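Local structure of effector protein Lem4 (lpg1101) (Legionella pneumophila subsp. pneumophila, 6CGK) at residues A49-R54 against L104-N109; N59-S64 against I68-N73. The protein acts as a membrane-associated protein tyrosine phosphatase, a translocated bacterial effector whose haloacid dehalogenase (HAD) domain is the part described here, in an inactive form. The protein carries 1 engineered substitution. One frame throughout, in Å; residues are numbered along the deposited sequence.

Overall arrangement
Interactions 1 and 2 lie on the same side of the domain, their centres 13 Å apart, and use two successive short helices: interaction 1 ties helix 51-55 to the distant helix 98-107, interaction 2 ties helix 58-62 to the segment just after it that leads into helix 72-82. Both are partly buried. Interaction 1 rests on a two-pronged salt bridge with exposed F51 at its border. Interaction 2 has no direct salt bridge across it: a tyrosine hydroxyl, a backbone carbonyl and a water receive N-H groups, and apolar contacts fill in around them. The two meet where Y61 of residues 59-64 packs on F107 and L104 and hydrogen-bonds to E108 of residues 104-109.

Interaction 1 of 2, residues A49-R54 against L104-N109; sequences ATFDER and LLEFEN
R54 meets E106 side-on, its NE and NH2 each taking a different carboxylate oxygen. The two chains run at about a right angle, while the guanidinium and carboxylate planes are turned only 33° from one another. The NE bond to OE1 of E106 is short, 2.8 Å, and nearly straight at 170°, with the oxygen in the guanidinium plane and met on its syn side. NH2 reaches the syn lone pair of OE2 of E106 at 2.9 Å, less straight and tilted from that plane. A bend of the R54 chain at chi3 (-65°) folds the guanidinium back over the start of its own helix, so that one face lies against the backbone of T50 and F51. NH1 bonds to the carbonyl of K48, and OE2 of E106 is also hydrogen-bonded to H112, which limits how either group can rotate.

F51 presents an edge to this pair: its CD1 lies 3.8 Å from CD of E106, the ring steeply inclined to the carboxylate. F107 also meets helix 51-55 with an edge, CE1 standing 3.3 Å from O of R54 in the plane of the ring. T50 caps helix 51-55 through its OG1, while a Schellman motif with N109 as C-prime residue ends helix 98-107. The arrangement thus joins a helix inserted after the first strand, consistent with a HAD cap position, to a helix of the Rossmann-like core.

Interaction 2 of 2, residues N59-S64 against I68-N73; sequences NEYDAS and IKITEN
Y61 and K69 carry the polar and the apolar sides of this contact together. Among the hydrogen bonds, the backbone N of I70 donates to OH of Y61 over 3.1 Å, reaching the hydroxyl near the ring plane with a bent angle of 145°. That hydroxyl is also hydrogen-bonded to E108, and two partners together fix the outer end of the ring. The extended chain of K69 crosses the ring at a slant, CB and CG near its CZ-OH end, and carries NZ on to the last turn of helix 58-62, where it donates to O of D62 at 2.8 Å, tilted 31° from the carbonyl plane. An ammonium group at this end of a helix would probably be favoured by the helix dipole.

Charge contributes through water. NZ of K69 donates to a water at 2.7 Å, which in turn donates to OD1 of D62; the charged atoms themselves do not touch. The other carboxylate oxygen of D62 forms a salt bridge with K58.

Between these ends lies a CH-pi contact: CG of K69 sits 4.1 Å from the centroid of the Y61 ring, off-centre. Purely apolar touches complete the contact. I68 has its CG1 between backbone N and carbonyl carbon (chi1 75°), an orientation that brings CD1 to 3.5 Å from CB of S64 and against CD1 of Y61. S64 is itself tied back to its helix, OG donating to O of E60.

The side chain of I68 is about 7 Å from that of the magnesium ligand D25, so this turn borders the HAD active site. L41 of helix 40-46 backs S64 and I68, while L104 and L105 of helix 98-107 support I70. Just ahead of helix 72-82, whose N-cap is T71, the backbones of K69 and T71 hydrogen-bond to those of G30 and I28 in the loop after strand 19-23.

Interaction 1 of 2, residues A49-R54 against L104-N109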
# COMPACT_ATOMS: atom_id res chain seq x y z
N ALA A 49 -0.93 3.64 19.19
CA ALA A 49 -0.46 4.75 18.38
C ALA A 49 1.05 4.93 18.46
O ALA A 49 1.58 5.86 17.84
CB ALA A 49 -1.17 6.05 18.79
N THR A 50 1.78 4.08 19.18
CA THR A 50 3.23 4.16 19.20
C THR A 50 3.86 2.81 18.89
O THR A 50 3.24 1.75 19.06
CB THR A 50 3.78 4.65 20.55
OG1 THR A 50 3.54 3.65 21.54
CG2 THR A 50 3.09 5.93 20.99
N PHE A 51 5.10 2.86 18.41
CA PHE A 51 5.89 1.66 18.14
C PHE A 51 5.90 0.73 19.35
O PHE A 51 5.69 -0.49 19.22
CB PHE A 51 7.30 2.09 17.75
CG PHE A 51 8.28 0.96 17.54
CD1 PHE A 51 8.30 0.24 16.36
CD2 PHE A 51 9.20 0.65 18.52
CE1 PHE A 51 9.25 -0.77 16.14
CE2 PHE A 51 10.16 -0.36 18.34
CZ PHE A 51 10.20 -1.07 17.14
N ASP A 52 6.13 1.29 20.55
CA ASP A 52 6.24 0.44 21.73
C ASP A 52 4.93 -0.28 22.02
O ASP A 52 4.93 -1.43 22.47
CB ASP A 52 6.64 1.27 22.96
CG ASP A 52 8.08 1.75 22.92
OD1 ASP A 52 8.90 1.11 22.23
OD2 ASP A 52 8.40 2.77 23.58
N GLU A 53 3.81 0.39 21.82
CA GLU A 53 2.54 -0.27 22.09
C GLU A 53 2.23 -1.32 21.03
O GLU A 53 1.70 -2.39 21.34
CB GLU A 53 1.40 0.77 22.15
CG GLU A 53 1.52 1.76 23.29
CD GLU A 53 0.39 2.77 23.30
OE1 GLU A 53 0.43 3.70 22.48
OE2 GLU A 53 -0.55 2.61 24.10
N ARG A 54 2.53 -1.01 19.78
CA ARG A 54 2.27 -1.98 18.72
C ARG A 54 3.14 -3.22 18.87
O ARG A 54 2.67 -4.34 18.63
CB ARG A 54 2.50 -1.30 17.36
CG ARG A 54 1.43 -0.25 17.07
CD ARG A 54 1.61 0.32 15.65
NE ARG A 54 2.84 1.10 15.39
CZ ARG A 54 2.88 2.43 15.44
NH1 ARG A 54 1.80 3.12 15.80
NH2 ARG A 54 4.00 3.10 15.07
N LEU A 104 1.86 -4.10 11.32
CA LEU A 104 2.29 -5.25 10.52
C LEU A 104 3.58 -4.92 9.76
O LEU A 104 4.50 -5.75 9.69
CB LEU A 104 1.20 -5.66 9.53
CG LEU A 104 0.32 -6.77 10.16
CD1 LEU A 104 -0.31 -6.31 11.46
CD2 LEU A 104 -0.75 -7.23 9.18
N LEU A 105 3.67 -3.72 9.18
CA LEU A 105 4.94 -3.31 8.58
C LEU A 105 6.09 -3.41 9.59
O LEU A 105 7.18 -3.92 9.28
CB LEU A 105 4.81 -1.89 8.05
CG LEU A 105 3.79 -1.75 6.90
CD1 LEU A 105 3.48 -0.27 6.59
CD2 LEU A 105 4.28 -2.49 5.64
N GLU A 106 5.88 -2.90 10.80
CA GLU A 106 6.93 -2.97 11.82
C GLU A 106 7.28 -4.40 12.21
O GLU A 106 8.46 -4.72 12.41
CB GLU A 106 6.51 -2.16 13.05
CG GLU A 106 6.56 -0.66 12.76
CD GLU A 106 5.68 0.16 13.66
OE1 GLU A 106 5.00 -0.41 14.56
OE2 GLU A 106 5.66 1.40 13.44
N PHE A 107 6.28 -5.27 12.36
CA PHE A 107 6.53 -6.67 12.68
C PHE A 107 7.42 -7.33 11.65
O PHE A 107 8.13 -8.28 11.97
CB PHE A 107 5.20 -7.46 12.74
CG PHE A 107 4.23 -7.03 13.81
CD1 PHE A 107 4.64 -6.39 14.97
CD2 PHE A 107 2.88 -7.29 13.64
CE1 PHE A 107 3.69 -6.02 15.97
CE2 PHE A 107 1.92 -6.95 14.63
CZ PHE A 107 2.34 -6.29 15.77
N GLU A 108 7.33 -6.89 10.39
CA GLU A 108 8.12 -7.45 9.31
C GLU A 108 9.39 -6.65 9.04
O GLU A 108 10.10 -6.94 8.06
CB GLU A 108 7.27 -7.53 8.04
CG GLU A 108 5.99 -8.33 8.24
CD GLU A 108 6.23 -9.81 8.18
OE1 GLU A 108 7.33 -10.18 7.76
OE2 GLU A 108 5.33 -10.61 8.57
N ASN A 109 9.70 -5.66 9.87
CA ASN A 109 10.93 -4.87 9.75
C ASN A 109 10.98 -4.16 8.39
O ASN A 109 12.04 -4.06 7.76
CB ASN A 109 12.18 -5.73 9.98
CG ASN A 109 13.40 -4.91 10.37
OD1 ASN A 109 13.28 -3.79 10.89
ND2 ASN A 109 14.56 -5.47 10.15

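Interaction 2 of 2, residues N59-S64 against I68-N73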
# COMPACT_ATOMS: atom_id res chain seq x y z
N ASN A 59 4.23 -11.07 19.05
CA ASN A 59 4.15 -12.50 19.34
C ASN A 59 2.79 -13.05 18.93
O ASN A 59 2.71 -14.11 18.30
CB ASN A 59 4.40 -12.75 20.83
CG ASN A 59 4.20 -14.21 21.22
OD1 ASN A 59 4.40 -15.12 20.41
ND2 ASN A 59 3.82 -14.43 22.46
N GLU A 60 1.71 -12.33 19.25
CA GLU A 60 0.40 -12.80 18.80
C GLU A 60 0.30 -12.82 17.27
O GLU A 60 -0.24 -13.77 16.69
CB GLU A 60 -0.71 -11.93 19.40
CG GLU A 60 -2.12 -12.32 18.88
CD GLU A 60 -3.23 -11.51 19.52
OE1 GLU A 60 -2.94 -10.75 20.45
OE2 GLU A 60 -4.41 -11.62 19.06
N TYR A 61 0.86 -11.80 16.60
CA TYR A 61 0.91 -11.83 15.14
C TYR A 61 1.66 -13.06 14.64
O TYR A 61 1.17 -13.80 13.78
CB TYR A 61 1.59 -10.56 14.65
CG TYR A 61 1.88 -10.49 13.17
CD1 TYR A 61 0.91 -10.14 12.26
CD2 TYR A 61 3.18 -10.74 12.71
CE1 TYR A 61 1.21 -10.01 10.88
CE2 TYR A 61 3.48 -10.61 11.35
CZ TYR A 61 2.50 -10.27 10.45
OH TYR A 61 2.87 -10.14 9.11
N ASP A 62 2.86 -13.30 15.17
CA ASP A 62 3.64 -14.42 14.66
C ASP A 62 2.94 -15.76 14.86
O ASP A 62 3.13 -16.68 14.05
CB ASP A 62 5.01 -14.43 15.33
CG ASP A 62 5.90 -13.31 14.80
OD1 ASP A 62 5.65 -12.81 13.67
OD2 ASP A 62 6.82 -12.94 15.54
N ALA A 63 2.12 -15.90 15.92
CA ALA A 63 1.38 -17.13 16.20
C ALA A 63 0.07 -17.21 15.43
O ALA A 63 -0.65 -18.21 15.57
CB ALA A 63 1.08 -17.26 17.70
N SER A 64 -0.24 -16.20 14.61
CA SER A 64 -1.50 -16.12 13.91
C SER A 64 -1.52 -17.02 12.67
O SER A 64 -0.49 -17.48 12.18
CB SER A 64 -1.76 -14.66 13.53
OG SER A 64 -2.01 -13.91 14.72
N ILE A 68 -3.16 -14.02 7.58
CA ILE A 68 -3.25 -12.61 7.94
C ILE A 68 -1.93 -11.88 7.81
O ILE A 68 -1.92 -10.65 7.86
CB ILE A 68 -3.79 -12.39 9.36
CG1 ILE A 68 -2.73 -12.73 10.40
CG2 ILE A 68 -5.06 -13.19 9.57
CD1 ILE A 68 -2.82 -11.87 11.64
N LYS A 69 -0.82 -12.60 7.64
CA LYS A 69 0.47 -11.91 7.62
C LYS A 69 0.77 -11.26 6.27
O LYS A 69 0.26 -11.66 5.23
CB LYS A 69 1.59 -12.89 7.97
CG LYS A 69 1.37 -13.59 9.32
CD LYS A 69 2.44 -14.64 9.62
CE LYS A 69 2.22 -15.30 10.99
NZ LYS A 69 3.40 -16.18 11.31
N ILE A 70 1.65 -10.26 6.31
CA ILE A 70 2.28 -9.76 5.09
C ILE A 70 2.97 -10.93 4.40
O ILE A 70 3.62 -11.76 5.06
CB ILE A 70 3.25 -8.63 5.43
CG1 ILE A 70 2.47 -7.47 6.06
CG2 ILE A 70 4.01 -8.17 4.20
CD1 ILE A 70 3.24 -6.21 6.27
N THR A 71 2.75 -11.07 3.09
CA THR A 71 3.29 -12.26 2.47
C THR A 71 4.78 -12.06 2.25
O THR A 71 5.26 -10.93 2.19
CB THR A 71 2.63 -12.58 1.13
OG1 THR A 71 3.05 -11.62 0.16
CG2 THR A 71 1.10 -12.57 1.26
N GLU A 72 5.50 -13.17 2.13
CA GLU A 72 6.94 -13.07 1.92
C GLU A 72 7.28 -12.20 0.72
O GLU A 72 8.15 -11.32 0.79
CB GLU A 72 7.53 -14.47 1.75
CG GLU A 72 9.00 -14.54 2.07
CD GLU A 72 9.27 -14.43 3.56
OE1 GLU A 72 10.03 -13.52 3.98
OE2 GLU A 72 8.69 -15.25 4.32
N ASN A 73 6.61 -12.43 -0.41
CA ASN A 73 6.94 -11.68 -1.62
C ASN A 73 6.52 -10.22 -1.54
O ASN A 73 7.14 -9.36 -2.16
CB ASN A 73 6.30 -12.36 -2.83
CG ASN A 73 6.89 -13.73 -3.11
OD1 ASN A 73 8.05 -13.99 -2.80
ND2 ASN A 73 6.09 -14.61 -3.70
O HOH W 1 5.40 -14.30 11.39